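Local coordinates for DNA mismatch repair protein MLH3 (PDB 6RMN), which takes part in DNA mismatch repair as a subunit of the MutLbeta heterodimer, correcting insertion-deletion loops, at residues V19-I30 and D202-I213; K101-T109 and L119-L128. One frame throughout, in Å; residues are numbered along the deposited sequence.

Overall arrangement
The two contacts sit on opposite sides of the centre of this C-terminal piece of MLH3, with about 43 Å between their centres and about 22 Å between their nearest atoms. They share no strand or helix. Interaction 1 closes the larger loop: it brings strands 18-23 and 27-31, near the start of the chain, against helix 206-216 near its end. Interaction 2 is nested inside that loop and joins the hairpin strands 106-110 and 117-124. Each therefore belongs to its own antiparallel sheet. The sheet of interaction 1 thus faces the chain of the other protein in the assembly, while the hairpin lies apart, its two segments touched by no other chain.

Interaction 1 (V19-I30 and D202-I213); sequences VINQVDKKFILI and DELTRQECIILI
V19, I28 and I213 form the tight end of this contact. CG1 of I213 lies 3.8 Å from CG2 of V19 and equally close to CG2 of I28. The ends of the I28 and I213 side chains meet tip to tip. CG2 of I30 touches the same I213 branch. V19 turns CG1 anti to its backbone N (chi1 176°), which brings that methyl to CB of C209 while CG2 faces I213. The C209 sulfur packs on CG1 of I28 at 3.8 Å. Here helix 206-216 crosses one face of the antiparallel sheet that begins with strands 18-23 and 27-31; its segment 206-213 makes an angle of 111° with strand 19-23. Helix 48-69 adds C51 against I213. A capping box of T205 and E208 starts the helix.

Towards the strand turn the contact becomes polar. The extended Q22 side chain lays its amide along the loop before the helix. NE2 donates to D202 O at 2.8 Å, in the plane of both the amide and the carbonyl. OE1 accepts from L204 N at 3.1 Å, the donor standing above the carbonyl plane. Q48 bonds both Q22 NE2 and D202 O, tying in helix 48-69. A leucine here would probably leave L204 N without this acceptor and D202 O with one donor fewer. A water donates to both N21 OD1 and L204 O.

The outer margin is looser. K25 and E203 cross by their chains, with CE of K25 3.2 Å from OE2 of E203, but K25 NZ stays 4.2 Å from OE2 of E203, too far for a salt bridge. On the exposed R206, I20 O lies in the guanidinium plane at its edge, and CD1 of I210 lies over one face, toward its rim.

Interaction 2 (K101-T109 and L119-L128); sequences KKWGIGYET and LEIKTLPEML
W103 O lies 3.3 Å from CG of the P125 ring. G104 follows, its positive phi ending helix 87-101 as the C-prime residue of a Schellman motif. Its carbonyl accepts from T123 OG1 at 2.9 Å, the hydroxyl standing above the carbonyl plane. T123 places OG1 between its backbone N and carbonyl carbon (chi1 76°), where it can reach that oxygen. I105 turns away from strand 117-124, yet CG1 packs on CD2 of both L124 and L128. L139, V142 and L143 of helix 136-151 continue this apolar cluster.

G106 pairs with T123, and its O takes two donors, K122 N at 2.7 Å and T123 N at 3.2 Å. This is a classic beta bulge in the antiparallel hairpin of strands 106-110 and 117-124. G106 N donates back to T123 O.

Beyond the bulge, Y107 forms a non-hydrogen-bonded pair with I121. CD1 of L119 comes over one face of the Y107 ring in a CH-pi contact, 4.0 Å from the centroid. Y107 OH bonds F93 O on helix 87-101, and the F93 ring meets the tyrosine edge-to-face. E108 pairs with E120 through two backbone hydrogen bonds. Its CG lies beside CE of K122. At T109, CG2 touches the same L119 methyl at 3.8 Å.

Interaction 1 (V19-I30 and D202-I213)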
loop_
_atom_site.group_PDB
_atom_site.type_symbol
_atom_site.label_atom_id
_atom_site.label_comp_id
_atom_site.label_asym_id
_atom_site.label_seq_id
_atom_site.Cartn_x
_atom_site.Cartn_y
_atom_site.Cartn_z
ATOM N N VAL B 19 -0.444 -2.785 3.498
ATOM C CA VAL B 19 0.210 -1.540 3.054
ATOM C C VAL B 19 0.787 -1.671 1.639
ATOM O O VAL B 19 1.540 -2.603 1.360
ATOM C CB VAL B 19 1.329 -1.057 4.041
ATOM C CG1 VAL B 19 2.050 0.187 3.515
ATOM C CG2 VAL B 19 0.781 -0.792 5.439
ATOM N N ILE B 20 0.530 -0.663 0.798
ATOM C CA ILE B 20 1.123 -0.555 -0.524
ATOM C C ILE B 20 2.422 0.253 -0.306
ATOM O O ILE B 20 3.489 -0.355 -0.239
ATOM C CB ILE B 20 0.129 0.007 -1.588
ATOM C CG1 ILE B 20 -1.119 -0.927 -1.678
ATOM C CG2 ILE B 20 0.824 0.171 -2.969
ATOM C CD1 ILE B 20 -2.189 -0.513 -2.587
ATOM N N ASN B 21 2.335 1.584 -0.080
ATOM C CA ASN B 21 3.519 2.411 0.220
ATOM C C ASN B 21 3.152 3.857 0.593
ATOM O O ASN B 21 1.965 4.203 0.632
ATOM C CB ASN B 21 4.540 2.396 -0.950
ATOM C CG ASN B 21 5.995 2.373 -0.528
ATOM O OD1 ASN B 21 6.383 2.813 0.568
ATOM N ND2 ASN B 21 6.842 1.872 -1.408
ATOM N N GLN B 22 4.180 4.702 0.852
ATOM C CA GLN B 22 4.007 6.124 1.135
ATOM C C GLN B 22 3.696 6.833 -0.188
ATOM O O GLN B 22 4.254 6.485 -1.234
ATOM C CB GLN B 22 5.258 6.716 1.808
ATOM C CG GLN B 22 5.042 8.110 2.412
ATOM C CD GLN B 22 6.307 8.779 2.902
ATOM O OE1 GLN B 22 7.419 8.562 2.404
ATOM N NE2 GLN B 22 6.158 9.637 3.891
ATOM N N VAL B 23 2.783 7.809 -0.132
ATOM C CA VAL B 23 2.320 8.599 -1.271
ATOM C C VAL B 23 2.519 10.081 -0.939
ATOM O O VAL B 23 1.993 10.549 0.070
ATOM C CB VAL B 23 0.819 8.292 -1.586
ATOM C CG1 VAL B 23 0.233 9.286 -2.588
ATOM C CG2 VAL B 23 0.631 6.865 -2.075
ATOM N N ASP B 24 3.278 10.808 -1.789
ATOM C CA ASP B 24 3.528 12.259 -1.742
ATOM C C ASP B 24 4.139 12.759 -0.413
ATOM O O ASP B 24 4.076 13.957 -0.124
ATOM C CB ASP B 24 2.214 13.011 -2.084
ATOM C CG ASP B 24 2.346 14.486 -2.404
ATOM O OD1 ASP B 24 3.144 14.831 -3.302
ATOM O OD2 ASP B 24 1.643 15.293 -1.765
ATOM N N LYS B 25 4.794 11.857 0.357
ATOM C CA LYS B 25 5.434 12.148 1.661
ATOM C C LYS B 25 4.402 12.647 2.702
ATOM O O LYS B 25 4.753 13.342 3.659
ATOM C CB LYS B 25 6.641 13.128 1.549
ATOM C CG LYS B 25 7.505 13.029 0.303
ATOM C CD LYS B 25 8.473 11.880 0.343
ATOM C CE LYS B 25 9.302 11.818 -0.919
ATOM N NZ LYS B 25 8.601 11.106 -2.016
ATOM N N LYS B 26 3.128 12.295 2.499
ATOM C CA LYS B 26 2.034 12.720 3.371
ATOM C C LYS B 26 1.119 11.562 3.753
ATOM O O LYS B 26 0.538 11.577 4.847
ATOM C CB LYS B 26 1.183 13.799 2.672
ATOM C CG LYS B 26 1.900 15.105 2.449
ATOM C CD LYS B 26 1.096 16.055 1.575
ATOM C CE LYS B 26 1.847 17.345 1.363
ATOM N NZ LYS B 26 3.079 17.144 0.545
ATOM N N PHE B 27 0.944 10.595 2.833
ATOM C CA PHE B 27 -0.006 9.508 3.031
ATOM C C PHE B 27 0.559 8.131 2.988
ATOM O O PHE B 27 1.619 7.910 2.411
ATOM C CB PHE B 27 -1.147 9.597 2.003
ATOM C CG PHE B 27 -1.770 10.965 1.871
ATOM C CD1 PHE B 27 -2.619 11.460 2.856
ATOM C CD2 PHE B 27 -1.526 11.753 0.750
ATOM C CE1 PHE B 27 -3.187 12.729 2.735
ATOM C CE2 PHE B 27 -2.106 13.020 0.625
ATOM C CZ PHE B 27 -2.934 13.497 1.617
ATOM N N ILE B 28 -0.176 7.187 3.576
ATOM C CA ILE B 28 0.158 5.774 3.504
ATOM C C ILE B 28 -0.987 5.120 2.744
ATOM O O ILE B 28 -2.121 5.136 3.228
ATOM C CB ILE B 28 0.442 5.113 4.879
ATOM C CG1 ILE B 28 1.662 5.790 5.573
ATOM C CG2 ILE B 28 0.656 3.590 4.706
ATOM C CD1 ILE B 28 1.701 5.662 7.085
ATOM N N LEU B 29 -0.708 4.621 1.519
ATOM C CA LEU B 29 -1.717 3.948 0.707
ATOM C C LEU B 29 -1.865 2.507 1.184
ATOM O O LEU B 29 -0.875 1.775 1.295
ATOM C CB LEU B 29 -1.384 4.010 -0.797
ATOM C CG LEU B 29 -2.376 3.331 -1.790
ATOM C CD1 LEU B 29 -3.739 4.062 -1.839
ATOM C CD2 LEU B 29 -1.763 3.250 -3.203
ATOM N N ILE B 30 -3.112 2.128 1.510
ATOM C CA ILE B 30 -3.456 0.791 1.990
ATOM C C ILE B 30 -4.556 0.160 1.125
ATOM O O ILE B 30 -5.387 0.866 0.543
ATOM C CB ILE B 30 -3.773 0.770 3.520
ATOM C CG1 ILE B 30 -5.049 1.586 3.882
ATOM C CG2 ILE B 30 -2.546 1.229 4.358
ATOM C CD1 ILE B 30 -5.653 1.344 5.330
ATOM N N ASP B 202 7.912 14.292 5.682
ATOM C CA ASP B 202 8.859 13.333 6.245
ATOM C C ASP B 202 8.875 12.008 5.462
ATOM O O ASP B 202 7.820 11.488 5.098
ATOM C CB ASP B 202 8.546 13.071 7.725
ATOM C CG ASP B 202 8.819 14.224 8.676
ATOM O OD1 ASP B 202 9.302 15.292 8.207
ATOM O OD2 ASP B 202 8.569 14.057 9.889
ATOM N N GLU B 203 10.081 11.461 5.243
ATOM C CA GLU B 203 10.297 10.197 4.525
ATOM C C GLU B 203 9.973 9.013 5.411
ATOM O O GLU B 203 10.368 8.990 6.573
ATOM C CB GLU B 203 11.758 10.069 4.048
ATOM C CG GLU B 203 12.273 11.222 3.202
ATOM C CD GLU B 203 11.669 11.382 1.821
ATOM O OE1 GLU B 203 11.631 12.533 1.326
ATOM O OE2 GLU B 203 11.237 10.363 1.232
ATOM N N LEU B 204 9.260 8.025 4.859
ATOM C CA LEU B 204 8.935 6.791 5.571
ATOM C C LEU B 204 9.217 5.663 4.639
ATOM O O LEU B 204 8.844 5.752 3.473
ATOM C CB LEU B 204 7.451 6.726 6.052
ATOM C CG LEU B 204 6.982 7.752 7.110
ATOM C CD1 LEU B 204 5.485 7.894 7.100
ATOM C CD2 LEU B 204 7.463 7.390 8.495
ATOM N N THR B 205 9.906 4.615 5.125
ATOM C CA THR B 205 10.179 3.401 4.344
ATOM C C THR B 205 8.901 2.547 4.383
ATOM O O THR B 205 8.070 2.774 5.258
ATOM C CB THR B 205 11.367 2.632 4.934
ATOM O OG1 THR B 205 11.032 2.187 6.242
ATOM C CG2 THR B 205 12.648 3.450 4.971
ATOM N N ARG B 206 8.723 1.577 3.457
ATOM C CA ARG B 206 7.525 0.714 3.479
ATOM C C ARG B 206 7.411 -0.004 4.846
ATOM O O ARG B 206 6.318 -0.108 5.383
ATOM C CB ARG B 206 7.529 -0.305 2.307
ATOM C CG ARG B 206 6.128 -0.823 1.966
ATOM C CD ARG B 206 6.124 -1.807 0.817
ATOM N NE ARG B 206 6.283 -3.178 1.300
ATOM C CZ ARG B 206 5.294 -4.062 1.406
ATOM N NH1 ARG B 206 4.063 -3.739 1.033
ATOM N NH2 ARG B 206 5.534 -5.281 1.873
ATOM N N GLN B 207 8.549 -0.447 5.411
ATOM C CA GLN B 207 8.635 -1.112 6.707
ATOM C C GLN B 207 8.124 -0.209 7.851
ATOM O O GLN B 207 7.359 -0.684 8.700
ATOM C CB GLN B 207 10.069 -1.621 6.959
ATOM C CG GLN B 207 10.213 -2.665 8.087
ATOM C CD GLN B 207 9.218 -3.811 8.015
ATOM O OE1 GLN B 207 8.355 -3.972 8.896
ATOM N NE2 GLN B 207 9.303 -4.623 6.960
ATOM N N GLU B 208 8.490 1.089 7.848
ATOM C CA GLU B 208 8.002 2.037 8.863
ATOM C C GLU B 208 6.488 2.235 8.727
ATOM O O GLU B 208 5.803 2.315 9.743
ATOM C CB GLU B 208 8.753 3.382 8.811
ATOM C CG GLU B 208 10.232 3.293 9.151
ATOM C CD GLU B 208 11.050 4.557 8.915
ATOM O OE1 GLU B 208 10.778 5.288 7.934
ATOM O OE2 GLU B 208 11.983 4.804 9.713
ATOM N N CYS B 209 5.971 2.289 7.485
ATOM C CA CYS B 209 4.534 2.384 7.135
ATOM C C CYS B 209 3.770 1.133 7.609
ATOM O O CYS B 209 2.647 1.249 8.087
ATOM C CB CYS B 209 4.349 2.598 5.634
ATOM S SG CYS B 209 5.028 4.161 5.018
ATOM N N ILE B 210 4.384 -0.055 7.471
ATOM C CA ILE B 210 3.797 -1.316 7.910
ATOM C C ILE B 210 3.576 -1.279 9.424
ATOM O O ILE B 210 2.467 -1.566 9.872
ATOM C CB ILE B 210 4.600 -2.557 7.396
ATOM C CG1 ILE B 210 4.389 -2.726 5.875
ATOM C CG2 ILE B 210 4.206 -3.855 8.154
ATOM C CD1 ILE B 210 5.412 -3.652 5.110
ATOM N N ILE B 211 4.618 -0.888 10.194
ATOM C CA ILE B 211 4.590 -0.751 11.660
ATOM C C ILE B 211 3.521 0.272 12.094
ATOM O O ILE B 211 2.738 -0.016 13.011
ATOM C CB ILE B 211 6.001 -0.392 12.214
ATOM C CG1 ILE B 211 6.962 -1.582 12.095
ATOM C CG2 ILE B 211 5.919 0.119 13.656
ATOM C CD1 ILE B 211 8.404 -1.221 11.914
ATOM N N LEU B 212 3.502 1.456 11.439
ATOM C CA LEU B 212 2.535 2.515 11.725
ATOM C C LEU B 212 1.084 2.048 11.586
ATOM O O LEU B 212 0.302 2.283 12.497
ATOM C CB LEU B 212 2.793 3.769 10.862
ATOM C CG LEU B 212 3.879 4.722 11.351
ATOM C CD1 LEU B 212 4.227 5.726 10.283
ATOM C CD2 LEU B 212 3.454 5.462 12.609
ATOM N N ILE B 213 0.730 1.372 10.475
ATOM C CA ILE B 213 -0.639 0.879 10.254
ATOM C C ILE B 213 -0.971 -0.294 11.200
ATOM O O ILE B 213 -2.095 -0.361 11.696
ATOM C CB ILE B 213 -0.928 0.576 8.751
ATOM C CG1 ILE B 213 -0.652 1.814 7.855
ATOM C CG2 ILE B 213 -2.366 0.030 8.514
ATOM C CD1 ILE B 213 -1.438 3.173 8.190
HETATM O O HOH W 1 8.500 4.401 1.159
#

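Interaction 2 (K101-T109 and L119-L128)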
loop_
_atom_site.group_PDB
_atom_site.type_symbol
_atom_site.label_atom_id
_atom_site.label_comp_id
_atom_site.label_asym_id
_atom_site.label_seq_id
_atom_site.Cartn_x
_atom_site.Cartn_y
_atom_site.Cartn_z
ATOM N N LYS B 101 -7.653 15.357 44.390
ATOM C CA LYS B 101 -6.532 14.569 44.945
ATOM C C LYS B 101 -6.160 13.395 44.026
ATOM O O LYS B 101 -4.983 13.055 43.933
ATOM C CB LYS B 101 -6.840 14.041 46.370
ATOM C CG LYS B 101 -7.000 15.106 47.459
ATOM C CD LYS B 101 -5.676 15.520 48.124
ATOM C CE LYS B 101 -5.863 16.629 49.137
ATOM N NZ LYS B 101 -4.564 17.214 49.557
ATOM N N LYS B 102 -7.147 12.796 43.340
ATOM C CA LYS B 102 -6.951 11.672 42.405
ATOM C C LYS B 102 -6.090 12.056 41.190
ATOM O O LYS B 102 -5.473 11.184 40.574
ATOM C CB LYS B 102 -8.307 11.132 41.917
ATOM C CG LYS B 102 -9.218 10.632 43.029
ATOM C CD LYS B 102 -10.611 10.363 42.500
ATOM C CE LYS B 102 -11.555 10.033 43.619
ATOM N NZ LYS B 102 -12.913 9.722 43.120
ATOM N N TRP B 103 -6.070 13.355 40.841
ATOM C CA TRP B 103 -5.303 13.898 39.723
ATOM C C TRP B 103 -4.018 14.605 40.173
ATOM O O TRP B 103 -3.415 15.319 39.382
ATOM C CB TRP B 103 -6.184 14.838 38.882
ATOM C CG TRP B 103 -7.387 14.157 38.306
ATOM C CD1 TRP B 103 -8.676 14.251 38.751
ATOM C CD2 TRP B 103 -7.399 13.207 37.228
ATOM N NE1 TRP B 103 -9.498 13.452 37.985
ATOM C CE2 TRP B 103 -8.737 12.790 37.052
ATOM C CE3 TRP B 103 -6.406 12.677 36.385
ATOM C CZ2 TRP B 103 -9.113 11.894 36.044
ATOM C CZ3 TRP B 103 -6.779 11.770 35.403
ATOM C CH2 TRP B 103 -8.113 11.362 35.264
ATOM N N GLY B 104 -3.607 14.388 41.423
ATOM C CA GLY B 104 -2.394 14.972 41.983
ATOM C C GLY B 104 -2.519 16.420 42.416
ATOM O O GLY B 104 -1.516 17.037 42.788
ATOM N N ILE B 105 -3.744 16.974 42.382
ATOM C CA ILE B 105 -4.015 18.358 42.771
ATOM C C ILE B 105 -4.455 18.347 44.237
ATOM O O ILE B 105 -5.580 17.950 44.542
ATOM C CB ILE B 105 -5.041 19.040 41.801
ATOM C CG1 ILE B 105 -4.556 18.982 40.328
ATOM C CG2 ILE B 105 -5.376 20.486 42.236
ATOM C CD1 ILE B 105 -5.627 18.780 39.322
ATOM N N GLY B 106 -3.533 18.730 45.127
ATOM C CA GLY B 106 -3.756 18.749 46.565
ATOM C C GLY B 106 -3.884 20.149 47.117
ATOM O O GLY B 106 -2.965 20.951 46.973
ATOM N N TYR B 107 -5.027 20.465 47.737
ATOM C CA TYR B 107 -5.237 21.791 48.310
ATOM C C TYR B 107 -5.937 21.758 49.662
ATOM O O TYR B 107 -6.348 20.691 50.133
ATOM C CB TYR B 107 -5.961 22.748 47.326
ATOM C CG TYR B 107 -7.291 22.258 46.791
ATOM C CD1 TYR B 107 -8.436 22.280 47.585
ATOM C CD2 TYR B 107 -7.416 21.818 45.479
ATOM C CE1 TYR B 107 -9.665 21.842 47.094
ATOM C CE2 TYR B 107 -8.639 21.385 44.975
ATOM C CZ TYR B 107 -9.761 21.396 45.787
ATOM O OH TYR B 107 -10.971 20.986 45.291
ATOM N N GLU B 108 -6.056 22.949 50.282
ATOM C CA GLU B 108 -6.747 23.222 51.543
ATOM C C GLU B 108 -7.543 24.512 51.366
ATOM O O GLU B 108 -7.019 25.482 50.814
ATOM C CB GLU B 108 -5.757 23.365 52.722
ATOM C CG GLU B 108 -5.061 22.075 53.148
ATOM C CD GLU B 108 -5.937 20.924 53.615
ATOM O OE1 GLU B 108 -6.941 21.177 54.322
ATOM O OE2 GLU B 108 -5.608 19.762 53.283
ATOM N N THR B 109 -8.816 24.510 51.801
ATOM C CA THR B 109 -9.706 25.678 51.743
ATOM C C THR B 109 -9.618 26.445 53.073
ATOM O O THR B 109 -9.921 25.882 54.132
ATOM C CB THR B 109 -11.141 25.283 51.340
ATOM O OG1 THR B 109 -11.521 24.075 52.007
ATOM C CG2 THR B 109 -11.301 25.118 49.842
ATOM N N LEU B 119 -7.457 29.528 48.657
ATOM C CA LEU B 119 -7.195 28.163 48.211
ATOM C C LEU B 119 -5.677 27.967 48.186
ATOM O O LEU B 119 -4.991 28.542 47.338
ATOM C CB LEU B 119 -7.803 27.932 46.810
ATOM C CG LEU B 119 -7.850 26.499 46.294
ATOM C CD1 LEU B 119 -8.950 25.720 46.960
ATOM C CD2 LEU B 119 -8.070 26.480 44.792
ATOM N N GLU B 120 -5.156 27.195 49.146
ATOM C CA GLU B 120 -3.725 26.934 49.242
ATOM C C GLU B 120 -3.408 25.638 48.525
ATOM O O GLU B 120 -3.754 24.569 49.029
ATOM C CB GLU B 120 -3.288 26.876 50.716
ATOM C CG GLU B 120 -1.802 26.646 50.948
ATOM C CD GLU B 120 -1.426 26.367 52.392
ATOM O OE1 GLU B 120 -0.502 27.042 52.902
ATOM O OE2 GLU B 120 -2.049 25.475 53.017
ATOM N N ILE B 121 -2.756 25.729 47.353
ATOM C CA ILE B 121 -2.362 24.551 46.585
ATOM C C ILE B 121 -1.029 24.027 47.113
ATOM O O ILE B 121 -0.020 24.737 47.090
ATOM C CB ILE B 121 -2.399 24.766 45.044
ATOM C CG1 ILE B 121 -3.850 24.893 44.546
ATOM C CG2 ILE B 121 -1.722 23.620 44.311
ATOM C CD1 ILE B 121 -4.277 26.273 44.271
ATOM N N LYS B 122 -1.055 22.780 47.606
ATOM C CA LYS B 122 0.077 22.055 48.174
ATOM C C LYS B 122 0.812 21.202 47.140
ATOM O O LYS B 122 2.041 21.233 47.103
ATOM C CB LYS B 122 -0.371 21.215 49.383
ATOM C CG LYS B 122 -0.821 22.073 50.567
ATOM C CD LYS B 122 -1.052 21.259 51.830
ATOM C CE LYS B 122 -1.206 22.154 53.042
ATOM N NZ LYS B 122 -1.371 21.372 54.297
ATOM N N THR B 123 0.080 20.424 46.324
ATOM C CA THR B 123 0.687 19.557 45.306
ATOM C C THR B 123 0.038 19.738 43.944
ATOM O O THR B 123 -1.149 20.047 43.855
ATOM C CB THR B 123 0.681 18.053 45.711
ATOM O OG1 THR B 123 -0.626 17.497 45.558
ATOM C CG2 THR B 123 1.218 17.791 47.121
ATOM N N LEU B 124 0.826 19.510 42.883
ATOM C CA LEU B 124 0.385 19.547 41.491
ATOM C C LEU B 124 1.082 18.448 40.709
ATOM O O LEU B 124 2.251 18.207 40.983
ATOM C CB LEU B 124 0.711 20.901 40.842
ATOM C CG LEU B 124 -0.202 22.098 41.129
ATOM C CD1 LEU B 124 0.208 23.268 40.245
ATOM C CD2 LEU B 124 -1.682 21.766 40.877
ATOM N N PRO B 125 0.440 17.786 39.715
ATOM C CA PRO B 125 1.181 16.789 38.917
ATOM C C PRO B 125 2.194 17.495 38.007
ATOM O O PRO B 125 2.048 18.693 37.765
ATOM C CB PRO B 125 0.083 16.090 38.115
ATOM C CG PRO B 125 -0.989 17.102 37.973
ATOM C CD PRO B 125 -0.950 17.943 39.230
ATOM N N GLU B 126 3.226 16.783 37.545
ATOM C CA GLU B 126 4.297 17.348 36.708
ATOM C C GLU B 126 3.800 18.086 35.443
ATOM O O GLU B 126 4.302 19.170 35.156
ATOM C CB GLU B 126 5.349 16.283 36.352
ATOM C CG GLU B 126 6.187 15.843 37.549
ATOM C CD GLU B 126 7.333 16.764 37.928
ATOM O OE1 GLU B 126 8.495 16.435 37.596
ATOM O OE2 GLU B 126 7.073 17.811 38.564
ATOM N N MET B 127 2.805 17.528 34.727
ATOM C CA MET B 127 2.188 18.135 33.538
ATOM C C MET B 127 1.677 19.527 33.877
ATOM O O MET B 127 1.981 20.483 33.161
ATOM C CB MET B 127 0.948 17.339 33.109
ATOM C CG MET B 127 1.203 16.145 32.263
ATOM S SD MET B 127 -0.405 15.308 32.115
ATOM C CE MET B 127 0.126 13.586 32.308
ATOM N N LEU B 128 0.854 19.620 34.943
ATOM C CA LEU B 128 0.222 20.855 35.380
ATOM C C LEU B 128 1.218 21.871 35.946
ATOM O O LEU B 128 1.038 23.065 35.715
ATOM C CB LEU B 128 -0.940 20.570 36.350
ATOM C CG LEU B 128 -1.994 21.696 36.539
ATOM C CD1 LEU B 128 -2.498 22.243 35.194
ATOM C CD2 LEU B 128 -3.179 21.204 37.344
#